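Local coordinates for protein UL16 (PDB 2WY3), which blocks the binding of ULBP1 and ULBP2 to the NK-cell receptor KLRK1, retaining such ligands inside the infected cell, which inhibits NK-cell activation, at residues M103-L115 with K123-L135. Sequence-based numbering, arbitrary orientation.
Sequences MVTNLTVGRYDCL and KIIERLYVRLGSL. With NAG (2-acetamido-2-deoxy-beta-D-glucopyranose), chain M.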
ATOM      1  N   MET B 103      -3.243  11.387  10.315  1.00 19.26           N
ATOM      2  CA  MET B 103      -4.547  11.723  10.859  1.00 21.91           C
ATOM      3  C   MET B 103      -5.008  13.016  10.202  1.00 22.34           C
ATOM      4  O   MET B 103      -4.209  13.925   9.982  1.00 19.65           O
ATOM      5  CB  MET B 103      -4.474  11.891  12.381  1.00 24.58           C
ATOM      6  CG  MET B 103      -4.011  10.623  13.084  1.00 31.93           C
ATOM      7  SD  MET B 103      -4.000  10.802  14.881  1.00 59.84           S
ATOM      8  CE  MET B 103      -2.879  12.172  15.083  1.00 28.67           C
ATOM      9  N   VAL B 104      -6.292  13.082   9.873  1.00 19.18           N
ATOM     10  CA  VAL B 104      -6.859  14.264   9.237  1.00 18.27           C
ATOM     11  C   VAL B 104      -7.381  15.237  10.295  1.00 20.80           C
ATOM     12  O   VAL B 104      -8.278  14.910  11.076  1.00 21.03           O
ATOM     13  CB  VAL B 104      -7.987  13.894   8.254  1.00 27.64           C
ATOM     14  CG1 VAL B 104      -8.580  15.148   7.626  1.00 22.17           C
ATOM     15  CG2 VAL B 104      -7.449  12.965   7.169  1.00 33.36           C
ATOM     16  N   THR B 105      -6.780  16.419  10.338  1.00 17.59           N
ATOM     17  CA  THR B 105      -7.129  17.430  11.324  1.00 19.84           C
ATOM     18  C   THR B 105      -7.043  18.798  10.677  1.00 21.56           C
ATOM     19  O   THR B 105      -6.575  18.930   9.545  1.00 19.30           O
ATOM     20  CB  THR B 105      -6.132  17.440  12.498  1.00 25.40           C
ATOM     21  OG1 THR B 105      -4.874  17.954  12.039  1.00 21.37           O
ATOM     22  CG2 THR B 105      -5.931  16.028  13.054  1.00 27.04           C
ATOM     23  N   ASN B 106      -7.474  19.817  11.413  1.00 18.68           N
ATOM     24  CA  ASN B 106      -7.321  21.193  10.958  1.00 16.30           C
ATOM     25  C   ASN B 106      -5.865  21.578  10.655  1.00 16.73           C
ATOM     26  O   ASN B 106      -5.615  22.618  10.068  1.00 19.76           O
ATOM     27  CB  ASN B 106      -7.960  22.179  11.956  1.00 17.73           C
ATOM     28  CG  ASN B 106      -7.652  21.843  13.420  1.00 18.43           C
ATOM     29  OD1 ASN B 106      -6.569  21.335  13.749  1.00 20.99           O
ATOM     30  ND2 ASN B 106      -8.602  22.178  14.309  1.00 19.09           N
ATOM     31  N   LEU B 107      -4.911  20.740  11.051  1.00 16.28           N
ATOM     32  CA  LEU B 107      -3.495  21.043  10.816  1.00 17.49           C
ATOM     33  C   LEU B 107      -2.866  20.190   9.716  1.00 19.19           C
ATOM     34  O   LEU B 107      -1.709  20.389   9.353  1.00 20.74           O
ATOM     35  CB  LEU B 107      -2.689  20.906  12.128  1.00 20.96           C
ATOM     36  CG  LEU B 107      -3.051  21.938  13.194  1.00 20.65           C
ATOM     37  CD1 LEU B 107      -2.231  21.740  14.466  1.00 25.96           C
ATOM     38  CD2 LEU B 107      -2.846  23.358  12.643  1.00 23.77           C
ATOM     39  N   THR B 108      -3.615  19.238   9.173  1.00 18.05           N
ATOM     40  CA  THR B 108      -3.061  18.412   8.095  1.00 16.47           C
ATOM     41  C   THR B 108      -3.857  18.526   6.793  1.00 18.83           C
ATOM     42  O   THR B 108      -3.480  17.916   5.786  1.00 17.67           O
ATOM     43  CB  THR B 108      -2.944  16.910   8.489  1.00 17.98           C
ATOM     44  OG1 THR B 108      -4.244  16.388   8.798  1.00 17.59           O
ATOM     45  CG2 THR B 108      -2.012  16.734   9.704  1.00 19.31           C
ATOM     46  N   VAL B 109      -4.957  19.280   6.812  1.00 12.93           N
ATOM     47  CA  VAL B 109      -5.687  19.561   5.575  1.00 12.55           C
ATOM     48  C   VAL B 109      -4.834  20.456   4.672  1.00 14.22           C
ATOM     49  O   VAL B 109      -4.062  21.293   5.151  1.00 15.08           O
ATOM     50  CB  VAL B 109      -7.072  20.230   5.831  1.00 16.28           C
ATOM     51  CG1 VAL B 109      -8.092  19.195   6.342  1.00 15.59           C
ATOM     52  CG2 VAL B 109      -6.940  21.411   6.795  1.00 18.53           C
ATOM     53  N   GLY B 110      -4.949  20.264   3.363  1.00 13.95           N
ATOM     54  CA  GLY B 110      -4.139  21.038   2.444  1.00 13.63           C
ATOM     55  C   GLY B 110      -3.786  20.249   1.201  1.00 14.88           C
ATOM     56  O   GLY B 110      -4.602  19.468   0.718  1.00 14.24           O
ATOM     57  N   ARG B 111      -2.587  20.487   0.684  1.00 12.97           N
ATOM     58  CA  ARG B 111      -2.178  19.951  -0.626  1.00 11.18           C
ATOM     59  C   ARG B 111      -0.874  19.200  -0.460  1.00 14.94           C
ATOM     60  O   ARG B 111       0.094  19.769   0.055  1.00 16.01           O
ATOM     61  CB  ARG B 111      -1.963  21.129  -1.579  1.00 13.51           C
ATOM     62  CG  ARG B 111      -1.879  20.785  -3.068  1.00 17.55           C
ATOM     63  CD  ARG B 111      -1.629  22.057  -3.895  1.00 17.29           C
ATOM     64  NE  ARG B 111      -0.210  22.388  -3.931  1.00 21.31           N
ATOM     65  CZ  ARG B 111       0.307  23.569  -3.615  1.00 22.58           C
ATOM     66  NH1 ARG B 111      -0.482  24.578  -3.244  1.00 24.01           N
ATOM     67  NH2 ARG B 111       1.621  23.734  -3.679  1.00 17.99           N
ATOM     68  N   TYR B 112      -0.842  17.934  -0.887  1.00 11.90           N
ATOM     69  CA  TYR B 112       0.365  17.104  -0.804  1.00 10.99           C
ATOM     70  C   TYR B 112       0.870  16.857  -2.219  1.00 13.33           C
ATOM     71  O   TYR B 112       0.170  16.237  -3.022  1.00 14.82           O
ATOM     72  CB  TYR B 112       0.073  15.760  -0.096  1.00 12.66           C
ATOM     73  CG  TYR B 112      -0.251  15.959   1.380  1.00 16.40           C
ATOM     74  CD1 TYR B 112       0.726  15.767   2.355  1.00 16.52           C
ATOM     75  CD2 TYR B 112      -1.520  16.373   1.787  1.00 11.81           C
ATOM     76  CE1 TYR B 112       0.443  15.968   3.708  1.00 12.28           C
ATOM     77  CE2 TYR B 112      -1.810  16.577   3.146  1.00 14.53           C
ATOM     78  CZ  TYR B 112      -0.824  16.377   4.088  1.00 15.15           C
ATOM     79  OH  TYR B 112      -1.108  16.589   5.429  1.00 15.64           O
ATOM     80  N   ASP B 113       2.066  17.359  -2.517  1.00 12.78           N
ATOM     81  CA  ASP B 113       2.635  17.282  -3.865  1.00 13.12           C
ATOM     82  C   ASP B 113       3.823  16.322  -3.857  1.00 14.14           C
ATOM     83  O   ASP B 113       4.825  16.589  -3.194  1.00 14.04           O
ATOM     84  CB  ASP B 113       3.116  18.665  -4.336  1.00 13.71           C
ATOM     85  CG  ASP B 113       1.965  19.625  -4.631  1.00 18.07           C
ATOM     86  OD1 ASP B 113       0.942  19.175  -5.176  1.00 16.70           O
ATOM     87  OD2 ASP B 113       2.072  20.828  -4.321  1.00 17.30           O
ATOM     88  N   CYS B 114       3.715  15.220  -4.592  1.00 13.20           N
ATOM     89  CA  CYS B 114       4.842  14.294  -4.732  1.00 14.06           C
ATOM     90  C   CYS B 114       5.766  14.801  -5.814  1.00 13.41           C
ATOM     91  O   CYS B 114       5.358  14.966  -6.964  1.00 12.50           O
ATOM     92  CB  CYS B 114       4.357  12.897  -5.074  1.00 18.90           C
ATOM     93  SG  CYS B 114       3.498  12.182  -3.636  1.00 22.68           S
ATOM     94  N   LEU B 115       7.025  15.030  -5.437  1.00 13.41           N
ATOM     95  CA  LEU B 115       7.950  15.810  -6.237  1.00 12.98           C
ATOM     96  C   LEU B 115       8.981  14.932  -6.896  1.00 12.49           C
ATOM     97  O   LEU B 115       9.370  13.913  -6.336  1.00 14.38           O
ATOM     98  CB  LEU B 115       8.718  16.791  -5.340  1.00 15.69           C
ATOM     99  CG  LEU B 115       7.891  17.743  -4.474  1.00 17.53           C
ATOM    100  CD1 LEU B 115       8.834  18.678  -3.704  1.00 22.74           C
ATOM    101  CD2 LEU B 115       6.933  18.534  -5.343  1.00 19.86           C
ATOM    102  N   LYS B 123       9.012  18.659 -11.079  1.00 17.68           N
ATOM    103  CA  LYS B 123       7.751  18.087 -11.561  1.00 18.71           C
ATOM    104  C   LYS B 123       6.919  17.657 -10.374  1.00 17.88           C
ATOM    105  O   LYS B 123       7.459  17.344  -9.312  1.00 16.84           O
ATOM    106  CB  LYS B 123       8.016  16.848 -12.417  1.00 19.79           C
ATOM    107  CG  LYS B 123       9.095  17.043 -13.462  1.00 27.55           C
ATOM    108  CD  LYS B 123       8.665  18.047 -14.508  1.00 38.12           C
ATOM    109  CE  LYS B 123       7.751  17.414 -15.540  1.00 51.82           C
ATOM    110  NZ  LYS B 123       7.510  18.334 -16.693  1.00 58.06           N
ATOM    111  N   ILE B 124       5.600  17.635 -10.549  1.00 13.85           N
ATOM    112  CA  ILE B 124       4.739  17.065  -9.535  1.00 12.58           C
ATOM    113  C   ILE B 124       4.081  15.845 -10.134  1.00 13.55           C
ATOM    114  O   ILE B 124       3.285  15.961 -11.071  1.00 16.23           O
ATOM    115  CB  ILE B 124       3.662  18.054  -9.055  1.00 14.11           C
ATOM    116  CG1 ILE B 124       4.326  19.249  -8.360  1.00 18.43           C
ATOM    117  CG2 ILE B 124       2.709  17.340  -8.100  1.00 12.59           C
ATOM    118  CD1 ILE B 124       3.356  20.406  -8.028  1.00 18.47           C
ATOM    119  N   ILE B 125       4.446  14.665  -9.652  1.00 13.05           N
ATOM    120  CA  ILE B 125       3.905  13.464 -10.304  1.00 13.78           C
ATOM    121  C   ILE B 125       2.483  13.176  -9.843  1.00 15.04           C
ATOM    122  O   ILE B 125       1.674  12.606 -10.585  1.00 16.37           O
ATOM    123  CB  ILE B 125       4.814  12.235 -10.135  1.00 20.48           C
ATOM    124  CG1 ILE B 125       4.908  11.810  -8.674  1.00 23.43           C
ATOM    125  CG2 ILE B 125       6.202  12.523 -10.692  1.00 22.80           C
ATOM    126  CD1 ILE B 125       5.660  10.490  -8.506  1.00 29.89           C
ATOM    127  N   GLU B 126       2.170  13.594  -8.627  1.00 11.78           N
ATOM    128  CA  GLU B 126       0.813  13.428  -8.098  1.00 14.43           C
ATOM    129  C   GLU B 126       0.526  14.477  -7.051  1.00 18.56           C
ATOM    130  O   GLU B 126       1.384  14.797  -6.232  1.00 13.73           O
ATOM    131  CB  GLU B 126       0.640  12.032  -7.485  1.00 18.95           C
ATOM    132  CG  GLU B 126      -0.764  11.771  -6.963  1.00 22.59           C
ATOM    133  CD  GLU B 126      -0.997  10.320  -6.533  1.00 33.60           C
ATOM    134  OE1 GLU B 126      -0.227   9.410  -6.936  1.00 26.73           O
ATOM    135  OE2 GLU B 126      -1.966  10.096  -5.781  1.00 33.29           O
ATOM    136  N   ARG B 127      -0.687  15.010  -7.083  1.00 12.37           N
ATOM    137  CA  ARG B 127      -1.112  16.014  -6.117  1.00 12.99           C
ATOM    138  C   ARG B 127      -2.374  15.515  -5.439  1.00 16.79           C
ATOM    139  O   ARG B 127      -3.320  15.086  -6.106  1.00 17.80           O
ATOM    140  CB  ARG B 127      -1.386  17.347  -6.821  1.00 13.06           C
ATOM    141  CG  ARG B 127      -2.181  18.361  -5.967  1.00 13.23           C
ATOM    142  CD  ARG B 127      -2.271  19.686  -6.713  1.00 17.79           C
ATOM    143  NE  ARG B 127      -0.973  20.359  -6.768  1.00 16.63           N
ATOM    144  CZ  ARG B 127      -0.689  21.385  -7.564  1.00 19.92           C
ATOM    145  NH1 ARG B 127      -1.601  21.853  -8.414  1.00 22.69           N
ATOM    146  NH2 ARG B 127       0.516  21.934  -7.517  1.00 22.01           N
ATOM    147  N   LEU B 128      -2.382  15.546  -4.108  1.00 11.17           N
ATOM    148  CA  LEU B 128      -3.560  15.132  -3.358  1.00 10.57           C
ATOM    149  C   LEU B 128      -4.020  16.290  -2.489  1.00 16.77           C
ATOM    150  O   LEU B 128      -3.235  16.830  -1.708  1.00 13.78           O
ATOM    151  CB  LEU B 128      -3.233  13.928  -2.468  1.00 10.21           C
ATOM    152  CG  LEU B 128      -4.303  13.626  -1.420  1.00 12.57           C
ATOM    153  CD1 LEU B 128      -5.570  13.084  -2.118  1.00 14.92           C
ATOM    154  CD2 LEU B 128      -3.765  12.649  -0.361  1.00 17.49           C
ATOM    155  N   TYR B 129      -5.282  16.682  -2.645  1.00 10.66           N
ATOM    156  CA  TYR B 129      -5.892  17.625  -1.716  1.00 12.77           C
ATOM    157  C   TYR B 129      -6.596  16.844  -0.612  1.00 13.62           C
ATOM    158  O   TYR B 129      -7.300  15.872  -0.888  1.00 15.42           O
ATOM    159  CB  TYR B 129      -6.912  18.495  -2.442  1.00 13.66           C
ATOM    160  CG  TYR B 129      -6.299  19.562  -3.325  1.00 16.82           C
ATOM    161  CD1 TYR B 129      -5.846  20.760  -2.783  1.00 16.52           C
ATOM    162  CD2 TYR B 129      -6.209  19.381  -4.703  1.00 13.79           C
ATOM    163  CE1 TYR B 129      -5.312  21.753  -3.594  1.00 15.27           C
ATOM    164  CE2 TYR B 129      -5.664  20.378  -5.531  1.00 15.69           C
ATOM    165  CZ  TYR B 129      -5.220  21.553  -4.957  1.00 18.45           C
ATOM    166  OH  TYR B 129      -4.674  22.543  -5.742  1.00 16.47           O
ATOM    167  N   VAL B 130      -6.409  17.288   0.629  1.00 13.08           N
ATOM    168  CA  VAL B 130      -7.012  16.652   1.804  1.00 12.91           C
ATOM    169  C   VAL B 130      -7.933  17.649   2.495  1.00 14.86           C
ATOM    170  O   VAL B 130      -7.534  18.784   2.764  1.00 14.24           O
ATOM    171  CB  VAL B 130      -5.928  16.197   2.784  1.00 15.30           C
ATOM    172  CG1 VAL B 130      -6.543  15.748   4.112  1.00 18.28           C
ATOM    173  CG2 VAL B 130      -5.068  15.086   2.139  1.00 15.74           C
ATOM    174  N   ARG B 131      -9.166  17.222   2.759  1.00 18.38           N
ATOM    175  CA  ARG B 131     -10.172  18.075   3.386  1.00 18.49           C
ATOM    176  C   ARG B 131     -10.776  17.327   4.559  1.00 18.95           C
ATOM    177  O   ARG B 131     -10.700  16.116   4.610  1.00 20.78           O
ATOM    178  CB  ARG B 131     -11.260  18.413   2.372  1.00 19.06           C
ATOM    179  CG  ARG B 131     -10.731  19.212   1.189  1.00 17.62           C
ATOM    180  CD  ARG B 131     -10.336  20.615   1.674  1.00 17.94           C
ATOM    181  NE  ARG B 131      -9.954  21.488   0.559  1.00 25.64           N
ATOM    182  CZ  ARG B 131      -8.702  21.738   0.188  1.00 25.04           C
ATOM    183  NH1 ARG B 131      -7.672  21.178   0.833  1.00 16.70           N
ATOM    184  NH2 ARG B 131      -8.477  22.544  -0.844  1.00 24.70           N
ATOM    185  N   LEU B 132     -11.367  18.051   5.506  1.00 18.71           N
ATOM    186  CA  LEU B 132     -12.060  17.396   6.604  1.00 19.14           C
ATOM    187  C   LEU B 132     -13.277  16.666   6.054  1.00 22.28           C
ATOM    188  O   LEU B 132     -13.745  16.967   4.955  1.00 25.92           O
ATOM    189  CB  LEU B 132     -12.494  18.429   7.646  1.00 22.10           C
ATOM    190  CG  LEU B 132     -11.391  19.262   8.303  1.00 25.66           C
ATOM    191  CD1 LEU B 132     -12.002  20.239   9.305  1.00 34.21           C
ATOM    192  CD2 LEU B 132     -10.380  18.363   8.992  1.00 26.39           C
ATOM    193  N   GLY B 133     -13.779  15.691   6.805  1.00 26.06           N
ATOM    194  CA  GLY B 133     -15.004  15.018   6.428  1.00 26.84           C
ATOM    195  C   GLY B 133     -15.141  13.640   7.039  1.00 38.34           C
ATOM    196  O   GLY B 133     -14.233  13.149   7.709  1.00 39.55           O
ATOM    197  N   SER B 134     -16.288  13.015   6.807  1.00 48.18           N
ATOM    198  CA  SER B 134     -16.554  11.695   7.356  1.00 53.98           C
ATOM    199  C   SER B 134     -16.004  10.610   6.444  1.00 58.85           C
ATOM    200  O   SER B 134     -16.360  10.536   5.268  1.00 58.79           O
ATOM    201  CB  SER B 134     -18.054  11.489   7.556  1.00 47.42           C
ATOM    202  OG  SER B 134     -18.337  10.137   7.881  1.00 46.36           O
ATOM    203  N   LEU B 135     -15.133   9.774   6.998  1.00 60.91           N
ATOM    204  CA  LEU B 135     -14.616   8.618   6.284  1.00 60.86           C
ATOM    205  C   LEU B 135     -15.763   7.665   5.966  1.00 58.02           C
ATOM    206  O   LEU B 135     -15.900   7.192   4.836  1.00 63.82           O
ATOM    207  CB  LEU B 135     -13.550   7.915   7.125  1.00 63.07           C
ATOM    208  CG  LEU B 135     -12.554   7.037   6.370  1.00 66.90           C
ATOM    209  CD1 LEU B 135     -12.053   7.766   5.141  1.00 70.25           C
ATOM    210  CD2 LEU B 135     -11.395   6.659   7.275  1.00 60.44           C
TER
HETATM  211  C1  NAG M1206      -8.331  21.783  15.680  1.00 20.45           C
HETATM  212  C2  NAG M1206      -9.319  22.506  16.608  1.00 21.09           C
HETATM  213  C3  NAG M1206      -9.223  22.016  18.051  1.00 28.42           C
HETATM  214  C4  NAG M1206      -9.297  20.497  18.104  1.00 35.60           C
HETATM  215  C5  NAG M1206      -8.275  19.901  17.136  1.00 25.90           C
HETATM  216  C6  NAG M1206      -8.341  18.377  17.079  1.00 34.96           C
HETATM  217  C7  NAG M1206      -9.742  24.714  15.725  1.00 31.48           C
HETATM  218  C8  NAG M1206      -9.551  26.197  15.874  1.00 22.68           C
HETATM  219  N2  NAG M1206      -9.110  23.942  16.603  1.00 21.43           N
HETATM  220  O3  NAG M1206     -10.285  22.579  18.796  1.00 34.97           O
HETATM  221  O4  NAG M1206      -9.052  20.064  19.429  1.00 37.25           O
HETATM  222  O5  NAG M1206      -8.497  20.388  15.823  1.00 25.59           O
HETATM  223  O6  NAG M1206      -7.261  17.914  16.289  1.00 37.02           O
HETATM  224  O7  NAG M1206     -10.432  24.259  14.814  1.00 29.74           O
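Arg111 runs beside Tyr129, its CG over one face of the phenol ring, a CH-pi contact 4.0 Å from the Tyr129 centroid. The Arg127 guanidinium has Arg111 CD over one face and Asp113 at its edge. There Arg127 NE gives Asp113 OD1 a nearly straight bond of 2.8 Å on the syn side. Arg111 grips OD2 side-on, through NE and NH2, after a bend at chi3 (84°) that turns its guanidinium back toward the acid. Buried Asp113 thus takes one arginine on each oxygen, a three-residue salt-bridge network.

On the other face of the hairpin, Leu128 O, held by the backbone N of Tyr112, lies at the ring edge near its plane, while Tyr112 CE2 meets Val130 CG2 at 3.7 Å. Tyr112 OH donates to Thr108 O (2.7 Å), on a lone pair in the carbonyl plane, tying the strand to the turn before it. In that turn Val109 CG1 packs against Leu132 CD2 at 3.6 Å, and Asn106 carries an N-linked GlcNAc.

Gly110–Val130 and Tyr112–Leu128 are antiparallel hydrogen-bonded pairs, with non-hydrogen-bonded Arg111–Tyr129 between. The regular ladder gives way at Ile125 to a bulge-like break: Cys114 N bonds Glu126 O, and Ile125 N bonds Cys114 O. Strand 110-118 is flanked on its other edge by strand 49-55, and strand 121-131 by the parallel strand 27-31; the Cys114–Cys38 disulfide fastens this sheet to strand 34-41 of the three-stranded sheet.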